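Local coordinates for 3-hydroxyisobutyrate dehydrogenase family protein (Geobacter sulfurreducens, PDB 3PDU), which binds NADP+ and reduces succinic semialdehyde to gamma-hydroxybutyrate, as a member of the beta-hydroxyacid dehydrogenase family, at residues Val74-Asn79 with Thr103-Ala108; Arg89-Met94 with Gly114-Ala119; Gly179-Ala184 with Pro214-Lys219; Gly226-Ser231 with Asp277-Phe282. One frame throughout, in Å; residues are numbered along the deposited sequence. Where two conformers were deposited one is given.

In the fold
Contacts 1 and 2 belong to the nucleotide-binding domain, contacts 3 and 4 to the helical part of the chain that follows it, on the opposite side of the chain's centre. Contact 2 is the buried core of the sheet, two parallel strands joined by backbone hydrogen bonds; contact 1 is partly buried and apolar, and its helix 99-111 is the crossover between those strands, with I105 resting on F116. Contact 3 is a buried contact of methionines and a phenylalanine between two helices. Contact 4, also buried, joins a loop to a loop with a 3-10 segment through an aromatic ring and a carboxylate, and reaches NADP. The salt bridge K219 to D277 ties contact 3 to contact 4.

Contact 1: Val74-Asn79 with Thr103-Ala108; sequences VCFGAN and TAIGAA
The F76 ring reaches from the end of helix 68-76 to helix 99-111. CZ, the far corner of the ring, brings the ring edge to the carbonyl oxygen A104 O, which lies near the ring plane at 3.8 Å. The two neighbouring carbons meet their partners obliquely: CE1 lies 3.6 Å from A108 CB, and CE2 approaches I105 CG1 at 4.0 Å. The ring thus spans one turn of the partner helix, from A104 to A108, where the short alanine side chain lets it come close to the helix. C75 completes the contact from the more buried side. Its sulfur stands anti to the backbone N (chi1 177°), which carries SG over the centre of the neighbouring F76 ring, 3.8 Å above the plane, and also brings it 3.8 Å from I105 CG2. The small, polarisable thiol therefore fills the space between ring and isoleucine, and both branches of I105 are used: CG1 toward the ring and the sulfur, CG2 toward the sulfur. Behind them I105 rests on Y91 of strand 90-93, while C75, F76 and A108 all touch L82. These are two neighbouring helices of the Rossmann-type domain, packed beside its sheet. With apolar groups alone meeting side chain to side chain, the join depends on shape and on burial of C75 and I105 rather than on directed polar bonds.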
# COMPACT_ATOMS: atom_id res chain seq x y z
N VAL A 74 -2.39 -12.48 -32.34
CA VAL A 74 -2.65 -13.76 -33.00
C VAL A 74 -4.05 -13.78 -33.65
O VAL A 74 -4.26 -14.39 -34.70
CB VAL A 74 -2.42 -14.95 -32.03
CG1 VAL A 74 -3.05 -16.23 -32.56
CG2 VAL A 74 -0.91 -15.15 -31.82
N CYS A 75 -5.01 -13.09 -33.04
CA CYS A 75 -6.35 -13.04 -33.59
C CYS A 75 -6.43 -12.08 -34.77
O CYS A 75 -6.83 -12.47 -35.87
CB CYS A 75 -7.36 -12.61 -32.52
SG CYS A 75 -9.07 -12.44 -33.12
N PHE A 76 -6.02 -10.84 -34.54
CA PHE A 76 -6.27 -9.76 -35.50
C PHE A 76 -5.11 -9.48 -36.46
O PHE A 76 -5.29 -8.74 -37.42
CB PHE A 76 -6.60 -8.46 -34.75
CG PHE A 76 -7.87 -8.53 -33.95
CD1 PHE A 76 -9.10 -8.37 -34.57
CD2 PHE A 76 -7.83 -8.72 -32.58
CE1 PHE A 76 -10.28 -8.42 -33.83
CE2 PHE A 76 -9.00 -8.78 -31.83
CZ PHE A 76 -10.23 -8.63 -32.46
N GLY A 77 -3.94 -10.05 -36.19
CA GLY A 77 -2.77 -9.72 -36.99
C GLY A 77 -2.74 -10.38 -38.37
O GLY A 77 -3.63 -11.15 -38.72
N ALA A 78 -1.71 -10.07 -39.15
CA ALA A 78 -1.55 -10.69 -40.47
C ALA A 78 -1.43 -12.21 -40.34
O ALA A 78 -0.69 -12.71 -39.48
CB ALA A 78 -0.34 -10.10 -41.19
N ASN A 79 -2.13 -12.93 -41.20
CA ASN A 79 -2.12 -14.40 -41.16
C ASN A 79 -2.62 -14.92 -39.82
O ASN A 79 -2.27 -16.03 -39.39
CB ASN A 79 -0.71 -14.93 -41.46
CG ASN A 79 -0.12 -14.31 -42.72
OD1 ASN A 79 -0.72 -14.37 -43.79
ND2 ASN A 79 1.07 -13.73 -42.59
N THR A 103 -13.91 -10.69 -25.07
CA THR A 103 -15.16 -10.29 -25.72
C THR A 103 -14.90 -9.83 -27.15
O THR A 103 -15.63 -10.22 -28.07
CB THR A 103 -15.89 -9.16 -24.96
OG1 THR A 103 -16.35 -9.67 -23.70
CG2 THR A 103 -17.08 -8.66 -25.76
N ALA A 104 -13.87 -9.01 -27.34
CA ALA A 104 -13.54 -8.49 -28.68
C ALA A 104 -13.12 -9.60 -29.65
O ALA A 104 -13.51 -9.61 -30.82
CB ALA A 104 -12.46 -7.42 -28.60
N ILE A 105 -12.32 -10.54 -29.16
CA ILE A 105 -11.89 -11.67 -29.97
C ILE A 105 -13.10 -12.51 -30.35
O ILE A 105 -13.29 -12.87 -31.51
CB ILE A 105 -10.84 -12.53 -29.23
CG1 ILE A 105 -9.52 -11.76 -29.15
CG2 ILE A 105 -10.64 -13.87 -29.94
CD1 ILE A 105 -8.50 -12.37 -28.18
N GLY A 106 -13.95 -12.80 -29.37
CA GLY A 106 -15.15 -13.58 -29.62
C GLY A 106 -16.08 -12.93 -30.63
O GLY A 106 -16.56 -13.59 -31.56
N ALA A 107 -16.33 -11.64 -30.47
CA ALA A 107 -17.20 -10.95 -31.43
C ALA A 107 -16.63 -11.01 -32.85
O ALA A 107 -17.37 -11.21 -33.82
CB ALA A 107 -17.43 -9.49 -31.00
N ALA A 108 -15.31 -10.87 -32.97
CA ALA A 108 -14.67 -10.92 -34.28
C ALA A 108 -14.77 -12.31 -34.92
O ALA A 108 -15.11 -12.45 -36.10
CB ALA A 108 -13.22 -10.49 -34.19

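Contact 2: Arg89-Met94 with Gly114-Ala119; sequences RGYIDM and GRFLEA
Y91 and F116 stand side by side on one face of two parallel strands, 90-93 and 115-118, whose axes run 4.7 Å apart at 15° to each other. Between them the backbone forms a regular ladder: Y91 N donates to R115 O at 2.8 Å, L117 N to Y91 O, and D93 N to L117 O, with R115 N on R89 O and A119 N on D93 O at the two ends. The side chains pack tightly around F116. With CG anti to the backbone N (chi1 179°), its ring is set beside Y91, CD1 and CE1 turned to the partner strand: CD1 comes 3.4 Å from Y91 O, Y91 CD2 meets the ring edge in plane at 3.9 Å, and D93 CB reaches the edge at CE1. On the other face I92 lies beside L117, and its branched CG2 touches A119 CB at 3.8 Å; beta-branched and leucine side chains suit this interior, which F151 of helix 148-154 covers. M94 CG packs on the same A119 CB, 4.0 Å away. The other end is looser and partly exposed. There R89 turns away from the partner strand and bonds to C55 O and G84 O, while R115 extends to S142 and forms a salt bridge with D146. Helix 99-111 connects the two strands in a beta-alpha-beta crossover of the Rossmann-type domain. Backbone bonds thus set the register; I92 and L117 make an apolar face, whereas the Y91/F116 face also carries the carboxylates of D93 and E118, held by S95 and S102 beyond the pair.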
# COMPACT_ATOMS: atom_id res chain seq x y z
N ARG A 89 -16.19 -23.44 -37.57
CA ARG A 89 -15.00 -23.95 -36.88
C ARG A 89 -14.79 -23.17 -35.58
O ARG A 89 -15.14 -21.99 -35.48
CB ARG A 89 -13.77 -23.88 -37.79
CG ARG A 89 -13.89 -24.80 -39.01
CD ARG A 89 -12.61 -24.80 -39.81
NE ARG A 89 -12.36 -23.52 -40.48
CZ ARG A 89 -13.00 -23.12 -41.57
NH1 ARG A 89 -13.95 -23.87 -42.12
NH2 ARG A 89 -12.71 -21.95 -42.12
N GLY A 90 -14.24 -23.84 -34.57
CA GLY A 90 -14.16 -23.24 -33.25
C GLY A 90 -12.80 -22.69 -32.86
O GLY A 90 -11.76 -23.22 -33.26
N TYR A 91 -12.81 -21.65 -32.05
CA TYR A 91 -11.58 -21.09 -31.49
C TYR A 91 -11.76 -21.01 -29.99
O TYR A 91 -12.72 -20.40 -29.51
CB TYR A 91 -11.32 -19.70 -32.08
CG TYR A 91 -9.98 -19.12 -31.70
CD1 TYR A 91 -8.81 -19.78 -32.01
CD2 TYR A 91 -9.89 -17.89 -31.03
CE1 TYR A 91 -7.58 -19.26 -31.67
CE2 TYR A 91 -8.65 -17.35 -30.68
CZ TYR A 91 -7.50 -18.05 -31.01
OH TYR A 91 -6.25 -17.55 -30.68
N ILE A 92 -10.89 -21.69 -29.24
CA ILE A 92 -10.97 -21.71 -27.79
C ILE A 92 -9.72 -21.06 -27.23
O ILE A 92 -8.64 -21.64 -27.28
CB ILE A 92 -11.08 -23.15 -27.24
CG1 ILE A 92 -12.31 -23.86 -27.82
CG2 ILE A 92 -11.11 -23.15 -25.71
CD1 ILE A 92 -12.48 -25.30 -27.37
N ASP A 93 -9.86 -19.84 -26.73
CA ASP A 93 -8.69 -19.13 -26.22
C ASP A 93 -8.56 -19.40 -24.74
O ASP A 93 -9.41 -18.99 -23.94
CB ASP A 93 -8.78 -17.63 -26.53
CG ASP A 93 -7.43 -16.91 -26.40
OD1 ASP A 93 -6.47 -17.52 -25.88
OD2 ASP A 93 -7.33 -15.74 -26.82
N MET A 94 -7.51 -20.11 -24.37
CA MET A 94 -7.30 -20.49 -22.98
C MET A 94 -6.27 -19.59 -22.29
O MET A 94 -5.91 -19.82 -21.13
CB MET A 94 -6.88 -21.97 -22.91
CG MET A 94 -7.95 -22.87 -23.55
SD MET A 94 -7.64 -24.65 -23.38
CE MET A 94 -8.27 -24.97 -21.74
N GLY A 114 -17.19 -18.19 -37.18
CA GLY A 114 -16.59 -19.19 -36.32
C GLY A 114 -17.36 -19.27 -35.01
O GLY A 114 -18.27 -18.48 -34.79
N ARG A 115 -17.04 -20.25 -34.17
CA ARG A 115 -17.57 -20.27 -32.81
C ARG A 115 -16.44 -19.97 -31.84
O ARG A 115 -15.30 -20.40 -32.07
CB ARG A 115 -18.21 -21.62 -32.48
CG ARG A 115 -19.41 -21.97 -33.36
CD ARG A 115 -19.94 -23.36 -33.04
NE ARG A 115 -18.99 -24.40 -33.42
CZ ARG A 115 -18.98 -25.63 -32.91
NH1 ARG A 115 -19.86 -25.97 -31.98
NH2 ARG A 115 -18.08 -26.52 -33.32
N PHE A 116 -16.75 -19.23 -30.77
CA PHE A 116 -15.75 -18.82 -29.80
C PHE A 116 -16.10 -19.24 -28.38
O PHE A 116 -17.25 -19.13 -27.92
CB PHE A 116 -15.50 -17.30 -29.82
CG PHE A 116 -14.48 -16.85 -28.79
CD1 PHE A 116 -13.12 -17.06 -29.02
CD2 PHE A 116 -14.87 -16.26 -27.60
CE1 PHE A 116 -12.17 -16.67 -28.08
CE2 PHE A 116 -13.93 -15.85 -26.66
CZ PHE A 116 -12.58 -16.07 -26.90
N LEU A 117 -15.08 -19.71 -27.67
CA LEU A 117 -15.19 -20.01 -26.26
C LEU A 117 -13.92 -19.54 -25.58
O LEU A 117 -12.83 -19.78 -26.10
CB LEU A 117 -15.31 -21.54 -26.09
CG LEU A 117 -15.58 -22.09 -24.69
CD1 LEU A 117 -17.03 -21.84 -24.32
CD2 LEU A 117 -15.27 -23.59 -24.67
N GLU A 118 -14.03 -18.86 -24.45
CA GLU A 118 -12.83 -18.57 -23.67
C GLU A 118 -12.74 -19.68 -22.64
O GLU A 118 -13.77 -20.17 -22.17
CB GLU A 118 -12.91 -17.19 -23.00
CG GLU A 118 -13.97 -17.07 -21.90
CD GLU A 118 -13.95 -15.72 -21.19
OE1 GLU A 118 -13.07 -14.88 -21.51
OE2 GLU A 118 -14.81 -15.48 -20.32
N ALA A 119 -11.53 -20.11 -22.31
CA ALA A 119 -11.38 -21.16 -21.31
C ALA A 119 -10.05 -21.07 -20.58
O ALA A 119 -9.23 -22.00 -20.66
CB ALA A 119 -11.57 -22.54 -21.95

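Contact 3: Gly179-Ala184 with Pro214-Lys219; sequences GQMMTA and PMFKGK
M215 holds CG anti to its own backbone N (chi1 175°) and runs extended as far as SD; a bend at chi3 then sets its methyl CE against helix 179-184. M182 also begins anti, but it bends at chi2 and chi3 so that CB and SD flank that methyl. In the conformer of M215 described here, CE settles 3.7 Å from M182 CB, with M182 SD at 3.9 Å and M181 CB at 4.1 Å, a terminal methyl lodged between two successive residues of the other helix. M181 leaves on the other side; its bend at chi3 (68°) brings CE to 3.8 Å from F216 CE1, the two side chains crossing at about a right angle. The same ring carbon, F216 CE1, lies 3.8 Å from M181 O. The axes of segments 179-184 and 214-219, on helices 166-194 and 214-225, approach to 11.0 Å and are inclined at 47°, in the all-helical part of this dehydrogenase. A separation this wide is bridged by long, flexible methionines, with the flat phenylalanine beside them. Were F216 replaced by an alanine, a gap would probably open beside M181, its CE methyl left without its aromatic neighbour. The second subunit covers part of the region, M181 packing on M211 of that neighbouring subunit. K219 lends its aliphatic stem, CG lying 4.0 Å from M182 SD, while its ammonium end leads away to D277.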
# COMPACT_ATOMS: atom_id res chain seq x y z
N GLY A 179 -1.89 -14.13 -6.00
CA GLY A 179 -0.77 -13.20 -5.95
C GLY A 179 -0.59 -12.63 -4.55
O GLY A 179 0.53 -12.51 -4.06
N GLN A 180 -1.70 -12.27 -3.91
CA GLN A 180 -1.64 -11.76 -2.55
C GLN A 180 -1.21 -12.84 -1.56
O GLN A 180 -0.51 -12.56 -0.58
CB GLN A 180 -2.97 -11.13 -2.15
CG GLN A 180 -3.32 -9.88 -2.97
CD GLN A 180 -4.54 -9.15 -2.44
OE1 GLN A 180 -5.56 -9.03 -3.12
NE2 GLN A 180 -4.44 -8.66 -1.22
N MET A 181 -1.62 -14.09 -1.80
CA MET A 181 -1.15 -15.19 -0.94
C MET A 181 0.36 -15.38 -1.03
O MET A 181 1.01 -15.70 -0.03
CB MET A 181 -1.84 -16.51 -1.27
CG MET A 181 -3.26 -16.60 -0.72
SD MET A 181 -4.02 -18.17 -1.16
CE MET A 181 -3.04 -19.35 -0.22
N MET A 182 0.91 -15.19 -2.23
CA MET A 182 2.35 -15.39 -2.42
C MET A 182 3.13 -14.28 -1.72
O MET A 182 4.16 -14.55 -1.09
CB MET A 182 2.72 -15.46 -3.90
CG MET A 182 4.21 -15.78 -4.14
SD MET A 182 4.62 -17.47 -3.65
CE MET A 182 5.89 -17.13 -2.43
N THR A 183 2.66 -13.03 -1.83
CA THR A 183 3.36 -11.95 -1.13
C THR A 183 3.19 -12.09 0.39
O THR A 183 4.09 -11.76 1.15
CB THR A 183 2.96 -10.53 -1.60
OG1 THR A 183 1.54 -10.32 -1.44
CG2 THR A 183 3.39 -10.28 -3.04
N ALA A 184 2.04 -12.60 0.83
CA ALA A 184 1.83 -12.87 2.25
C ALA A 184 2.84 -13.90 2.77
O ALA A 184 3.52 -13.66 3.76
CB ALA A 184 0.40 -13.33 2.50
N PRO A 214 -1.55 -26.63 -0.50
CA PRO A 214 -0.45 -27.16 -1.32
C PRO A 214 0.50 -26.08 -1.86
O PRO A 214 1.70 -26.33 -1.98
CB PRO A 214 -1.17 -27.86 -2.47
CG PRO A 214 -2.49 -28.27 -1.89
CD PRO A 214 -2.86 -27.16 -0.94
N MET A 215 -0.01 -24.91 -2.20
CA MET A 215 0.85 -23.84 -2.72
C MET A 215 1.89 -23.41 -1.69
O MET A 215 3.06 -23.23 -2.03
CB MET A 215 0.03 -22.64 -3.20
CG MET A 215 0.88 -21.44 -3.64
SD MET A 215 -0.16 -20.01 -4.01
CE MET A 215 0.87 -18.64 -3.49
N PHE A 216 1.48 -23.25 -0.43
CA PHE A 216 2.43 -22.91 0.63
C PHE A 216 3.48 -24.01 0.79
O PHE A 216 4.66 -23.73 0.98
CB PHE A 216 1.72 -22.72 1.96
CG PHE A 216 1.10 -21.37 2.14
CD1 PHE A 216 1.06 -20.48 1.08
CD2 PHE A 216 0.55 -21.00 3.35
CE1 PHE A 216 0.47 -19.23 1.23
CE2 PHE A 216 -0.04 -19.76 3.52
CZ PHE A 216 -0.08 -18.87 2.45
N LYS A 217 3.05 -25.26 0.73
CA LYS A 217 3.99 -26.37 0.88
C LYS A 217 5.05 -26.37 -0.22
O LYS A 217 6.25 -26.48 0.05
CB LYS A 217 3.23 -27.71 0.91
CG LYS A 217 4.12 -28.93 0.77
CD LYS A 217 3.38 -30.21 1.15
CE LYS A 217 3.05 -30.24 2.64
NZ LYS A 217 2.31 -31.47 3.04
N GLY A 218 4.61 -26.22 -1.47
CA GLY A 218 5.52 -26.24 -2.61
C GLY A 218 6.37 -24.99 -2.75
O GLY A 218 7.59 -25.06 -2.92
N LYS A 219 5.74 -23.82 -2.69
CA LYS A 219 6.50 -22.57 -2.83
C LYS A 219 7.42 -22.36 -1.63
O LYS A 219 8.49 -21.77 -1.75
CB LYS A 219 5.57 -21.36 -3.02
CG LYS A 219 4.60 -21.47 -4.22
CD LYS A 219 5.34 -21.82 -5.53
CE LYS A 219 4.37 -21.80 -6.73
NZ LYS A 219 5.07 -22.17 -8.01

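Contact 4: Gly226-Ser231 with Asp277-Phe282; sequences GEFPTS and DFAAVF. With NAP (NADP nicotinamide-adenine-dinucleotide phosphate), chain I.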
# COMPACT_ATOMS: atom_id res chain seq x y z
N GLY A 226 16.13 -21.08 -2.04
CA GLY A 226 16.55 -19.92 -2.81
C GLY A 226 16.59 -20.20 -4.30
O GLY A 226 17.21 -19.46 -5.07
N GLU A 227 15.95 -21.29 -4.73
CA GLU A 227 15.93 -21.65 -6.14
C GLU A 227 14.50 -21.58 -6.67
O GLU A 227 13.59 -22.14 -6.05
CB GLU A 227 16.48 -23.07 -6.34
CG GLU A 227 17.96 -23.21 -6.01
CD GLU A 227 18.86 -22.95 -7.21
OE1 GLU A 227 18.78 -21.85 -7.79
OE2 GLU A 227 19.65 -23.85 -7.57
N PHE A 228 14.29 -20.92 -7.80
CA PHE A 228 12.94 -20.67 -8.29
C PHE A 228 12.71 -21.15 -9.72
O PHE A 228 12.41 -20.36 -10.62
CB PHE A 228 12.60 -19.17 -8.16
CG PHE A 228 12.78 -18.64 -6.77
CD1 PHE A 228 11.74 -18.67 -5.85
CD2 PHE A 228 14.01 -18.15 -6.36
CE1 PHE A 228 11.90 -18.20 -4.57
CE2 PHE A 228 14.19 -17.69 -5.07
CZ PHE A 228 13.14 -17.71 -4.17
N PRO A 229 12.82 -22.47 -9.93
CA PRO A 229 12.56 -23.04 -11.26
C PRO A 229 11.13 -22.71 -11.69
O PRO A 229 10.20 -22.80 -10.89
CB PRO A 229 12.74 -24.54 -11.04
CG PRO A 229 12.47 -24.74 -9.57
CD PRO A 229 12.99 -23.51 -8.90
N THR A 230 10.97 -22.32 -12.95
CA THR A 230 9.73 -21.66 -13.36
C THR A 230 8.56 -22.60 -13.59
O THR A 230 8.60 -23.43 -14.49
CB THR A 230 9.96 -20.83 -14.63
OG1 THR A 230 11.09 -19.97 -14.42
CG2 THR A 230 8.73 -19.99 -14.95
N SER A 231 7.52 -22.48 -12.76
CA SER A 231 6.24 -23.12 -13.07
C SER A 231 5.26 -22.10 -13.64
O SER A 231 4.61 -22.34 -14.65
CB SER A 231 5.63 -23.80 -11.84
OG SER A 231 6.36 -24.97 -11.51
N ASP A 277 10.13 -18.42 -11.39
CA ASP A 277 8.80 -18.70 -10.86
C ASP A 277 8.28 -17.48 -10.11
O ASP A 277 9.07 -16.72 -9.51
CB ASP A 277 8.83 -19.89 -9.91
CG ASP A 277 7.43 -20.39 -9.58
OD1 ASP A 277 6.81 -21.01 -10.46
OD2 ASP A 277 6.97 -20.16 -8.44
N PHE A 278 6.96 -17.29 -10.08
CA PHE A 278 6.40 -16.15 -9.36
C PHE A 278 6.73 -16.13 -7.87
O PHE A 278 6.67 -15.07 -7.24
CB PHE A 278 4.89 -15.96 -9.62
CG PHE A 278 3.98 -16.89 -8.85
CD1 PHE A 278 3.10 -16.38 -7.89
CD2 PHE A 278 3.93 -18.25 -9.14
CE1 PHE A 278 2.22 -17.21 -7.21
CE2 PHE A 278 3.06 -19.10 -8.45
CZ PHE A 278 2.20 -18.58 -7.48
N ALA A 279 7.13 -17.27 -7.31
CA ALA A 279 7.56 -17.29 -5.92
C ALA A 279 8.79 -16.40 -5.71
O ALA A 279 9.11 -15.99 -4.58
CB ALA A 279 7.86 -18.73 -5.45
N ALA A 280 9.49 -16.11 -6.80
CA ALA A 280 10.71 -15.31 -6.72
C ALA A 280 10.46 -13.86 -6.29
O ALA A 280 11.41 -13.11 -6.10
CB ALA A 280 11.46 -15.36 -8.05
N VAL A 281 9.20 -13.47 -6.12
CA VAL A 281 8.93 -12.16 -5.53
C VAL A 281 9.59 -12.10 -4.15
O VAL A 281 9.93 -11.03 -3.66
CB VAL A 281 7.41 -11.87 -5.42
CG1 VAL A 281 6.75 -12.81 -4.42
CG2 VAL A 281 7.17 -10.41 -5.03
N PHE A 282 9.79 -13.25 -3.53
CA PHE A 282 10.49 -13.32 -2.26
C PHE A 282 11.84 -12.62 -2.31
O PHE A 282 12.32 -12.06 -1.32
CB PHE A 282 10.67 -14.78 -1.87
CG PHE A 282 11.40 -15.00 -0.58
CD1 PHE A 282 10.83 -14.61 0.62
CD2 PHE A 282 12.63 -15.64 -0.57
CE1 PHE A 282 11.49 -14.84 1.82
CE2 PHE A 282 13.30 -15.86 0.63
CZ PHE A 282 12.73 -15.47 1.82
PA NAP I . 4.97 -18.67 -21.67
O1A NAP I . 5.63 -17.37 -21.43
O2A NAP I . 5.85 -19.83 -21.43
O5B NAP I . 4.34 -18.74 -23.13
C5B NAP I . 3.70 -17.67 -23.77
C4B NAP I . 3.31 -18.14 -25.17
O4B NAP I . 2.75 -17.04 -25.88
C3B NAP I . 4.50 -18.62 -26.01
O3B NAP I . 4.03 -19.62 -26.89
C2B NAP I . 4.87 -17.39 -26.82
O2B NAP I . 5.47 -17.62 -28.07
C1B NAP I . 3.48 -16.83 -27.06
N9A NAP I . 3.50 -15.40 -27.39
C8A NAP I . 3.84 -14.34 -26.59
N7A NAP I . 3.68 -13.21 -27.33
C5A NAP I . 3.24 -13.54 -28.56
C6A NAP I . 2.91 -12.78 -29.68
N6A NAP I . 3.01 -11.45 -29.65
N1A NAP I . 2.49 -13.43 -30.81
C2A NAP I . 2.37 -14.81 -30.84
N3A NAP I . 2.70 -15.55 -29.73
C4A NAP I . 3.12 -14.92 -28.61
O3 NAP I . 3.68 -18.65 -20.73
PN NAP I . 2.75 -19.80 -20.10
O1N NAP I . 3.16 -19.98 -18.70
O2N NAP I . 2.66 -20.92 -21.07
O5D NAP I . 1.38 -18.96 -20.10
C5D NAP I . 0.48 -18.94 -21.18
C4D NAP I . -0.83 -18.37 -20.64
O4D NAP I . -1.33 -19.23 -19.63
C3D NAP I . -0.60 -17.03 -19.95
O3D NAP I . -1.76 -16.24 -20.14
C2D NAP I . -0.48 -17.37 -18.48
O2D NAP I . -0.85 -16.29 -17.64
C1D NAP I . -1.50 -18.51 -18.43
N1N NAP I . -1.35 -19.46 -17.33
C2N NAP I . -0.11 -19.89 -16.92
C3N NAP I . -0.00 -20.82 -15.89
C7N NAP I . 1.35 -21.33 -15.44
O7N NAP I . 1.43 -21.94 -14.18
N7N NAP I . 2.44 -21.19 -16.18
C4N NAP I . -1.16 -21.31 -15.29
C5N NAP I . -2.42 -20.89 -15.72
C6N NAP I . -2.49 -19.97 -16.76
P2B NAP I . 7.07 -17.65 -28.20
O1X NAP I . 7.34 -17.25 -29.62
O2X NAP I . 7.67 -16.68 -27.20
O3X NAP I . 7.58 -19.03 -27.90
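F228 enters the contact at CB, 4.0 Å from A280 CB, and its ring then runs along the 3-10 turn 278-281. CG lies 3.8 Å from A280 CB, and A280 CA sits over one face in a CH-pi contact, 3.6 Å above the plane and shifted toward the rim. CD1 meets A279 CB at 3.9 Å, CE1 comes 3.6 Å from A279 O, and the tip, CZ, approaches F282 CD2 edge to edge, the two side chains crossing at about a right angle. Alanines suit this surface because their short side chains let the ring lie close to the backbone of the 3-10 segment. Behind the ring, F228 O accepts from D277 N in a nearly straight bond (174°), the donor standing above the carbonyl plane. D277 then reaches back with CG anti to its backbone N (chi1 -168°): OD1 takes S231 N at 2.8 Å on its anti side and also F232 N, while OD2 accepts A279 N from above the carboxylate plane and forms a salt bridge with K219. Both oxygens are thus doubly held, which fixes the carboxylate's rotation. If D277 gave way to an alanine, the amides of S231 and A279 would probably lose their acceptor and K219 its counter-charge, freeing the loop to shift. That matters because S231 O accepts the nicotinamide amide N7N of NADP at 2.9 Å. The arrangement is an Asx turn starting a 3-10 segment, here bracing a loop at the cofactor's nicotinamide site.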